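Local coordinates for NAD-dependent protein deacylase 2 (Archaeoglobus fulgidus, PDB 4TWJ) that removes acyl groups from protein lysines at the expense of NAD+, deacetylating the chromatin protein Alba and so raising its affinity for DNA, at residues Ala18-Gly23 with Met188-Ser193; Ala24-Glu29 with Pro80-Ile85; Ala96-Asn101 with Leu115-Ser120; Met213-Ala218 with Asp228-Gly233. All coordinates share one frame; numbering follows the deposited sequence.

In the fold
Contacts 1, 3 and 4 are pairs of neighbouring strands in one six-stranded parallel sheet, the Rossmann-type NAD-binding core of the sirtuin. Contact 1 is central. Strand 18-22 joins it to contact 3 through a probable hydrogen bond from Ile98 N to Val20 O (2.7 Å), and strand 186-190 joins it to contact 4 through another from Val189 N to Ile214 O (2.8 Å). Contact 2 packs the loop leaving strand 18-22 against helix 80-90, and Gly25 N of that loop lies 2.9 Å from Gly191 O of contact 1. Each contact includes NAD-binding residues, and contact 3 adds His118, the predicted proton acceptor. The centres of contacts 3 and 4 lie about 20 Å apart.

Contact 1 (Ala18-Gly23 with Met188-Ser193); sequences AVVFTG and MVVGSS. With ACT (acetate ion), chain F.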
# COMPACT_ATOMS: atom_id res chain seq x y z
N ALA A 18 3.36 -3.29 16.47
CA ALA A 18 3.10 -2.16 15.59
C ALA A 18 2.78 -2.61 14.16
O ALA A 18 3.38 -3.56 13.65
CB ALA A 18 4.29 -1.21 15.59
N VAL A 19 1.82 -1.93 13.54
CA VAL A 19 1.42 -2.20 12.16
C VAL A 19 1.54 -0.90 11.36
O VAL A 19 1.21 0.17 11.86
CB VAL A 19 -0.03 -2.73 12.10
CG1 VAL A 19 -0.54 -2.80 10.67
CG2 VAL A 19 -0.11 -4.09 12.78
N VAL A 20 2.03 -1.01 10.13
CA VAL A 20 2.11 0.12 9.21
C VAL A 20 1.16 -0.11 8.04
O VAL A 20 1.08 -1.22 7.51
CB VAL A 20 3.55 0.35 8.71
CG1 VAL A 20 3.59 1.47 7.68
CG2 VAL A 20 4.45 0.67 9.89
N PHE A 21 0.44 0.94 7.66
CA PHE A 21 -0.59 0.90 6.61
C PHE A 21 -0.22 1.97 5.59
O PHE A 21 -0.08 3.14 5.95
CB PHE A 21 -1.95 1.19 7.25
CG PHE A 21 -3.10 1.27 6.29
CD1 PHE A 21 -3.97 0.20 6.13
CD2 PHE A 21 -3.36 2.45 5.59
CE1 PHE A 21 -5.06 0.29 5.28
CE2 PHE A 21 -4.45 2.54 4.73
CZ PHE A 21 -5.29 1.45 4.58
N THR A 22 -0.04 1.58 4.33
CA THR A 22 0.42 2.53 3.31
C THR A 22 -0.47 2.60 2.08
O THR A 22 -1.12 1.62 1.70
CB THR A 22 1.86 2.22 2.86
OG1 THR A 22 1.90 0.97 2.15
CG2 THR A 22 2.79 2.15 4.06
N GLY A 23 -0.46 3.77 1.45
CA GLY A 23 -1.16 4.02 0.20
C GLY A 23 -0.26 4.72 -0.80
O GLY A 23 0.96 4.76 -0.63
N MET A 188 0.20 2.84 12.25
CA MET A 188 0.72 4.05 11.60
C MET A 188 0.33 4.06 10.12
O MET A 188 0.76 3.20 9.36
CB MET A 188 2.24 4.15 11.75
CG MET A 188 2.84 5.37 11.05
SD MET A 188 4.52 5.77 11.57
CE MET A 188 5.40 4.30 11.06
N VAL A 189 -0.49 5.04 9.74
CA VAL A 189 -0.87 5.25 8.35
C VAL A 189 0.18 6.16 7.70
O VAL A 189 0.54 7.19 8.27
CB VAL A 189 -2.27 5.90 8.25
CG1 VAL A 189 -2.57 6.33 6.81
CG2 VAL A 189 -3.33 4.93 8.75
N VAL A 190 0.66 5.77 6.52
CA VAL A 190 1.63 6.57 5.76
C VAL A 190 1.20 6.69 4.30
O VAL A 190 1.11 5.69 3.59
CB VAL A 190 3.06 5.97 5.81
CG1 VAL A 190 4.06 6.90 5.13
CG2 VAL A 190 3.48 5.69 7.25
N GLY A 191 0.94 7.91 3.85
CA GLY A 191 0.64 8.16 2.44
C GLY A 191 -0.68 7.60 1.97
O GLY A 191 -0.75 7.04 0.87
N SER A 192 -1.72 7.73 2.78
CA SER A 192 -3.08 7.38 2.35
C SER A 192 -4.10 8.40 2.84
O SER A 192 -4.03 8.86 3.98
CB SER A 192 -3.47 5.99 2.86
OG SER A 192 -4.80 5.66 2.46
N SER A 193 -5.05 8.74 1.97
CA SER A 193 -6.14 9.66 2.33
C SER A 193 -7.34 8.93 2.96
O SER A 193 -8.29 9.57 3.40
CB SER A 193 -6.59 10.48 1.11
OG SER A 193 -6.79 9.66 -0.02
C ACT F . -4.21 7.52 -1.39
O ACT F . -5.21 7.87 -0.72
OXT ACT F . -3.94 6.32 -1.58
CH3 ACT F . -3.32 8.58 -1.98
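Strand 18-22 and residues 188-190 run parallel, 4.7 Å apart at closest approach and 24° from exact alignment, joined by a ladder in which Val19 O receives Met188 N, Met188 O receives Phe21 N, Phe21 O receives Val190 N and Val190 O receives Gly23 N over a longer 3.3 Å. On one face Val20 and Met188 lie side by side; the methionine bends at its thioether (chi3 63°) and lays CE against Val20 CG2 at 3.9 Å, while helices 2-14 and 235-249 cover it. The flexible methionine and the branched valines suit a buried sheet roofed by helices. This is the centre of a Rossmann-type sheet, where the ends of the two strands open into NAD-binding loops. On the opposite face Phe21 points the same way as Val189, with CD2 4.0 Å from Val189 CG2. The phenyl ring turns an edge to Ser192 OG, 3.9 Å from Phe21 CE2; that hydroxyl is itself hydrogen-bonded to Gln100. Having no side chain, Gly23 can sit close against Ser192, and Gly191 readily takes its positive phi of 68°. Beyond them, Ser193 N donates to O of an acetate ion, probably from the crystallisation liquor, at 2.8 Å.

Contact 2 (Ala24-Glu29 with Pro80-Ile85); sequences AGISAE and PAHYAI. With ACT (acetate ion), chain F.
Ile26 fills the apolar part of this contact, driving its side chain from the loop into the side of helix 80-90. Both CG1 and CD1 rest on Ala81 CB, CG1 at 3.6 Å, an approach that the small alanine permits. CG1 is set roughly trans to the backbone N (chi1 -155°) and the chain runs on extended, which carries CD1 out to meet Ile85 CD1 tip to tip at 3.8 Å. A CH-pi contact adds to this: CG1 sits over one face of the His82 imidazole, 4.3 Å from the ring centroid and displaced toward the rim. The CG2 branch comes within 3.8 Å of His82 NE2.

The polar link is indirect. A single water, in the plane of the imidazole at its edge, is 2.7 Å from His82 NE2 and donates to Ser27 OG over 2.7 Å. Histidine is apt here because it offers a ring face to the isoleucine and a nitrogen to the water; its other nitrogen, ND1, is tied to Asn79 N. Ser27 OG also bonds Asp103, so the hydroxyl has both the water and Asp103 as partners.

Within the loop, Ala24 O accepts from both Ser27 N and Ala28 N, winding it into a tight turn, and Ala24 N donates to OXT of an acetate ion at 3.2 Å. This turn, directly after the first strand of the Rossmann-type sheet, belongs to the NAD-binding site of the sirtuin.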
# COMPACT_ATOMS: atom_id res chain seq x y z
N ALA A 24 -0.88 5.30 -1.83
CA ALA A 24 -0.15 5.82 -2.99
C ALA A 24 0.81 6.97 -2.69
O ALA A 24 1.74 7.21 -3.46
CB ALA A 24 -1.14 6.25 -4.07
N GLY A 25 0.59 7.68 -1.58
CA GLY A 25 1.46 8.79 -1.18
C GLY A 25 2.92 8.43 -1.01
O GLY A 25 3.80 9.28 -1.18
N ILE A 26 3.19 7.17 -0.67
CA ILE A 26 4.56 6.67 -0.48
C ILE A 26 5.19 6.18 -1.80
O ILE A 26 6.41 6.04 -1.90
CB ILE A 26 4.57 5.55 0.59
CG1 ILE A 26 5.93 5.44 1.26
CG2 ILE A 26 4.14 4.21 -0.01
CD1 ILE A 26 5.98 4.39 2.36
N SER A 27 4.35 5.92 -2.81
CA SER A 27 4.81 5.40 -4.10
C SER A 27 4.95 6.47 -5.19
O SER A 27 5.69 6.28 -6.15
CB SER A 27 3.83 4.33 -4.61
OG SER A 27 3.82 3.20 -3.76
N ALA A 28 4.24 7.59 -5.04
CA ALA A 28 4.21 8.63 -6.07
C ALA A 28 5.24 9.72 -5.80
O ALA A 28 5.42 10.16 -4.66
CB ALA A 28 2.82 9.23 -6.15
N GLU A 29 5.91 10.15 -6.88
CA GLU A 29 6.84 11.29 -6.86
C GLU A 29 7.83 11.20 -8.02
O GLU A 29 8.22 10.11 -8.42
CB GLU A 29 7.60 11.39 -5.54
N PRO A 80 13.44 6.33 0.79
CA PRO A 80 13.77 6.23 2.22
C PRO A 80 12.62 5.85 3.15
O PRO A 80 12.86 5.29 4.22
CB PRO A 80 14.30 7.62 2.55
CG PRO A 80 14.91 8.08 1.27
CD PRO A 80 13.95 7.59 0.22
N ALA A 81 11.38 6.15 2.77
CA ALA A 81 10.22 5.74 3.57
C ALA A 81 10.07 4.21 3.57
O ALA A 81 9.81 3.61 4.62
CB ALA A 81 8.94 6.40 3.06
N HIS A 82 10.26 3.58 2.41
CA HIS A 82 10.21 2.13 2.32
C HIS A 82 11.33 1.49 3.13
O HIS A 82 11.12 0.50 3.82
CB HIS A 82 10.30 1.66 0.86
CG HIS A 82 9.15 2.08 0.01
ND1 HIS A 82 9.23 3.13 -0.88
CD2 HIS A 82 7.89 1.60 -0.10
CE1 HIS A 82 8.07 3.27 -1.50
NE2 HIS A 82 7.24 2.35 -1.05
N TYR A 83 12.53 2.06 3.04
CA TYR A 83 13.67 1.51 3.78
C TYR A 83 13.49 1.68 5.29
O TYR A 83 13.86 0.80 6.06
CB TYR A 83 14.98 2.12 3.31
CG TYR A 83 15.39 1.62 1.94
CD1 TYR A 83 15.71 0.28 1.74
CD2 TYR A 83 15.45 2.48 0.84
CE1 TYR A 83 16.07 -0.19 0.49
CE2 TYR A 83 15.81 2.02 -0.41
CZ TYR A 83 16.12 0.68 -0.58
OH TYR A 83 16.49 0.21 -1.82
N ALA A 84 12.92 2.81 5.71
CA ALA A 84 12.64 3.05 7.12
C ALA A 84 11.66 2.02 7.68
O ALA A 84 11.87 1.47 8.76
CB ALA A 84 12.11 4.45 7.34
N ILE A 85 10.60 1.75 6.92
CA ILE A 85 9.60 0.76 7.33
C ILE A 85 10.21 -0.65 7.37
O ILE A 85 9.91 -1.42 8.28
CB ILE A 85 8.35 0.83 6.41
CG1 ILE A 85 7.62 2.15 6.65
CG2 ILE A 85 7.41 -0.34 6.66
CD1 ILE A 85 6.63 2.52 5.57
C ACT F . -4.21 7.52 -1.39
O ACT F . -5.21 7.87 -0.72
OXT ACT F . -3.94 6.32 -1.58
CH3 ACT F . -3.32 8.58 -1.98
O HOH W 1 4.77 1.66 -1.76

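Contact 3 (Ala96-Asn101 with Leu115-Ser120); sequences AVITQN and LELHGS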
# COMPACT_ATOMS: atom_id res chain seq x y z
N ALA A 96 3.83 -6.08 10.73
CA ALA A 96 3.17 -6.23 9.45
C ALA A 96 3.08 -4.89 8.74
O ALA A 96 2.92 -3.85 9.37
CB ALA A 96 1.77 -6.80 9.63
N VAL A 97 3.18 -4.94 7.41
CA VAL A 97 2.90 -3.80 6.57
C VAL A 97 1.66 -4.15 5.76
O VAL A 97 1.64 -5.15 5.04
CB VAL A 97 4.06 -3.48 5.61
CG1 VAL A 97 3.70 -2.30 4.71
CG2 VAL A 97 5.33 -3.18 6.40
N ILE A 98 0.61 -3.35 5.92
CA ILE A 98 -0.60 -3.49 5.13
C ILE A 98 -0.53 -2.42 4.06
O ILE A 98 -0.41 -1.25 4.38
CB ILE A 98 -1.86 -3.29 6.00
CG1 ILE A 98 -1.91 -4.32 7.13
CG2 ILE A 98 -3.11 -3.37 5.14
CD1 ILE A 98 -2.90 -3.99 8.22
N THR A 99 -0.62 -2.81 2.79
CA THR A 99 -0.51 -1.82 1.73
C THR A 99 -1.64 -1.90 0.71
O THR A 99 -2.13 -2.98 0.38
CB THR A 99 0.86 -1.87 1.00
OG1 THR A 99 0.98 -0.74 0.14
CG2 THR A 99 1.02 -3.15 0.19
N GLN A 100 -2.02 -0.72 0.21
CA GLN A 100 -2.98 -0.59 -0.87
C GLN A 100 -2.27 -0.60 -2.22
O GLN A 100 -2.92 -0.61 -3.26
CB GLN A 100 -3.75 0.72 -0.72
CG GLN A 100 -4.54 0.83 0.58
CD GLN A 100 -5.28 2.15 0.70
OE1 GLN A 100 -6.30 2.36 0.05
NE2 GLN A 100 -4.78 3.04 1.54
N ASN A 101 -0.93 -0.57 -2.19
CA ASN A 101 -0.12 -0.39 -3.39
C ASN A 101 0.20 -1.70 -4.09
O ASN A 101 0.28 -2.75 -3.45
CB ASN A 101 1.18 0.33 -3.04
CG ASN A 101 0.95 1.64 -2.32
OD1 ASN A 101 -0.07 2.31 -2.54
ND2 ASN A 101 1.89 2.02 -1.46
N LEU A 115 1.20 -7.36 3.52
CA LEU A 115 -0.15 -7.76 3.13
C LEU A 115 -0.65 -6.85 2.01
O LEU A 115 -0.96 -5.67 2.23
CB LEU A 115 -1.09 -7.71 4.34
CG LEU A 115 -0.73 -8.68 5.47
CD1 LEU A 115 -1.57 -8.40 6.71
CD2 LEU A 115 -0.89 -10.12 5.02
N GLU A 116 -0.70 -7.40 0.80
CA GLU A 116 -1.09 -6.65 -0.40
C GLU A 116 -2.60 -6.71 -0.59
O GLU A 116 -3.14 -7.62 -1.23
CB GLU A 116 -0.35 -7.20 -1.63
CG GLU A 116 1.15 -6.95 -1.58
CD GLU A 116 1.89 -7.53 -2.76
OE1 GLU A 116 2.69 -6.80 -3.38
OE2 GLU A 116 1.67 -8.72 -3.07
N LEU A 117 -3.28 -5.71 -0.02
CA LEU A 117 -4.74 -5.65 -0.06
C LEU A 117 -5.30 -5.65 -1.47
O LEU A 117 -6.37 -6.20 -1.71
CB LEU A 117 -5.23 -4.39 0.65
CG LEU A 117 -4.97 -4.30 2.15
CD1 LEU A 117 -5.47 -2.95 2.65
CD2 LEU A 117 -5.61 -5.44 2.91
N HIS A 118 -4.58 -5.03 -2.40
CA HIS A 118 -5.06 -4.89 -3.77
C HIS A 118 -4.23 -5.69 -4.76
O HIS A 118 -4.26 -5.40 -5.97
CB HIS A 118 -5.09 -3.41 -4.14
CG HIS A 118 -5.99 -2.60 -3.27
ND1 HIS A 118 -5.72 -1.30 -2.91
CD2 HIS A 118 -7.17 -2.92 -2.67
CE1 HIS A 118 -6.69 -0.85 -2.14
NE2 HIS A 118 -7.58 -1.81 -1.98
N GLY A 119 -3.53 -6.70 -4.27
CA GLY A 119 -2.70 -7.55 -5.11
C GLY A 119 -1.48 -6.83 -5.65
O GLY A 119 -0.97 -5.90 -5.02
N SER A 120 -1.01 -7.26 -6.81
CA SER A 120 0.17 -6.66 -7.43
C SER A 120 0.25 -7.03 -8.90
O SER A 120 -0.49 -7.88 -9.37
CB SER A 120 1.45 -7.14 -6.74
OG SER A 120 1.77 -8.46 -7.12
O HOH W 2 -1.91 -4.42 -2.80
O HOH W 3 2.73 -4.01 -3.58
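Leu115 N gives the shortest bond of the contact, 2.7 Å and almost straight to Val97 O; Leu115 O then takes Thr99 N, and Leu117 N follows to Thr99 O as the second strand ends in a type I turn. His118, the predicted proton acceptor, donates from ND1 to Gln100 O at 2.9 Å. The donor lies in the carbonyl plane on a lone pair, although the oxygen stands 18° out of the imidazole plane. This bond fixes the rotation of the ring, whose CE1 lies 3.6 Å from Gln100 CB; His118 also packs on the modified side chain of the bound peptide. One water donates to Asn101 O and to Glu116 OE1, also held by Gln107; another accepts from His118 N, within bonding distance of Asn101 O and Gly119 O. Threonine suits position 99, its branched CB fitting a strand and its OG1 accepting from Asn101 N in an ST turn while hydrogen-bonded to Thr22 OG1. Ile98 CG2 presses tightly on Leu117 CD1 at 3.5 Å. These branched side chains face helix 171-182, Val97 and Thr99 lie toward helix 105-108, the short helix of this beta-alpha-beta crossover, and strand 18-22 flanks strand 94-99.

Contact 4 (Met213-Ala218 with Asp228-Gly233); sequences MIIVNA and DVKIIG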
# COMPACT_ATOMS: atom_id res chain seq x y z
N MET A 213 -2.73 5.62 17.45
CA MET A 213 -2.91 5.89 16.02
C MET A 213 -2.00 7.03 15.56
O MET A 213 -2.05 8.13 16.10
CB MET A 213 -4.37 6.26 15.75
CG MET A 213 -5.39 5.22 16.19
SD MET A 213 -5.25 3.61 15.38
CE MET A 213 -5.47 4.08 13.67
N ILE A 214 -1.18 6.74 14.54
CA ILE A 214 -0.25 7.71 13.97
C ILE A 214 -0.56 7.87 12.48
O ILE A 214 -0.82 6.88 11.79
CB ILE A 214 1.22 7.24 14.11
CG1 ILE A 214 1.58 7.01 15.58
CG2 ILE A 214 2.17 8.25 13.49
CD1 ILE A 214 2.78 6.11 15.78
N ILE A 215 -0.55 9.11 11.98
CA ILE A 215 -0.71 9.34 10.54
C ILE A 215 0.39 10.26 10.03
O ILE A 215 0.72 11.26 10.67
CB ILE A 215 -2.13 9.86 10.18
CG1 ILE A 215 -2.32 9.93 8.67
CG2 ILE A 215 -2.42 11.21 10.83
CD1 ILE A 215 -3.78 9.95 8.26
N VAL A 216 0.97 9.89 8.88
CA VAL A 216 1.99 10.68 8.21
C VAL A 216 1.54 10.88 6.76
O VAL A 216 1.40 9.91 6.01
CB VAL A 216 3.36 9.96 8.22
CG1 VAL A 216 4.41 10.78 7.48
CG2 VAL A 216 3.80 9.67 9.65
N ASN A 217 1.31 12.14 6.38
CA ASN A 217 0.81 12.48 5.06
C ASN A 217 1.32 13.84 4.63
O ASN A 217 1.64 14.68 5.47
CB ASN A 217 -0.72 12.52 5.05
CG ASN A 217 -1.35 11.19 4.68
OD1 ASN A 217 -0.85 10.46 3.82
ND2 ASN A 217 -2.50 10.89 5.29
N ALA A 218 1.36 14.07 3.32
CA ALA A 218 1.69 15.39 2.78
C ALA A 218 0.58 16.40 3.05
O ALA A 218 0.85 17.60 3.18
CB ALA A 218 1.96 15.29 1.29
N ASP A 228 -3.93 9.95 17.13
CA ASP A 228 -3.30 10.46 18.34
C ASP A 228 -2.10 11.35 18.00
O ASP A 228 -1.80 12.30 18.73
CB ASP A 228 -2.87 9.30 19.23
CG ASP A 228 -4.04 8.45 19.65
OD1 ASP A 228 -4.11 7.27 19.23
OD2 ASP A 228 -4.92 8.96 20.38
N VAL A 229 -1.43 11.02 16.90
CA VAL A 229 -0.31 11.79 16.39
C VAL A 229 -0.52 12.06 14.91
O VAL A 229 -0.75 11.13 14.13
CB VAL A 229 1.02 11.02 16.58
CG1 VAL A 229 2.18 11.76 15.92
CG2 VAL A 229 1.28 10.78 18.06
N LYS A 230 -0.45 13.33 14.52
CA LYS A 230 -0.61 13.73 13.12
C LYS A 230 0.64 14.46 12.66
O LYS A 230 1.04 15.47 13.26
CB LYS A 230 -1.82 14.65 12.96
CG LYS A 230 -3.13 14.07 13.46
CD LYS A 230 -4.30 14.98 13.13
CE LYS A 230 -4.34 16.22 14.01
NZ LYS A 230 -4.67 15.90 15.43
N ILE A 231 1.26 13.96 11.60
CA ILE A 231 2.46 14.57 11.02
C ILE A 231 2.17 14.95 9.57
O ILE A 231 1.80 14.10 8.77
CB ILE A 231 3.67 13.62 11.08
CG1 ILE A 231 4.01 13.27 12.54
CG2 ILE A 231 4.88 14.24 10.39
CD1 ILE A 231 4.93 12.07 12.69
N ILE A 232 2.34 16.23 9.26
CA ILE A 232 2.26 16.71 7.88
C ILE A 232 3.67 16.86 7.35
O ILE A 232 4.46 17.64 7.88
CB ILE A 232 1.52 18.06 7.79
CG1 ILE A 232 0.04 17.90 8.16
CG2 ILE A 232 1.66 18.67 6.40
CD1 ILE A 232 -0.81 17.19 7.13
N GLY A 233 3.99 16.10 6.30
CA GLY A 233 5.30 16.17 5.67
C GLY A 233 5.50 15.10 4.62
O GLY A 233 4.58 14.33 4.33
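Strands 212-217 and 229-232 close one edge of the Rossmann-type parallel sheet, and Met213 and Asp228 clasp each other where the pairing begins. Asp228 OD1 takes Met213 N at 2.8 Å through the lone pair turned away from the other carboxylate oxygen, while the Asp228 backbone N returns a more bent bond to Met213 O, also 2.8 Å. A carboxylate on so short a stem suits the place, since with chi1 -60° it swings back beside its own backbone N, so that Asp228 engages both the N and the O of Met213. Met213 O takes a second donor, Val229 N. From there the ladder is regular: Ile215 N to Val229 O, Ile231 N to Ile215 O (2.9 Å), Asn217 N to Ile231 O, and finally Gly233 N to Asn217 O (2.9 Å), where the donor stands 36° above the carbonyl plane.

The strands diverge by only 7°, and the bridged residues stay in step along the ladder. Ile214 lies alongside Val229, and Val216 alongside Ile231, with Val216 CG2 4.0 Å from Ile231 CD1. This wholly aliphatic face is covered by helices 2-14 and 235-249, as in a Rossmann-type alpha/beta sandwich. On the reverse face Ile215 CG2 touches Lys230 CG at 3.9 Å, so the lysine gives its aliphatic stem to the isoleucine while its chain bends beyond CG and packs on Asp224. Ile232 CG2 lies 3.5 Å from Ala218 O. Asn217, an NAD-binding residue, turns its ND2 to Ser192 O in the neighbouring loop.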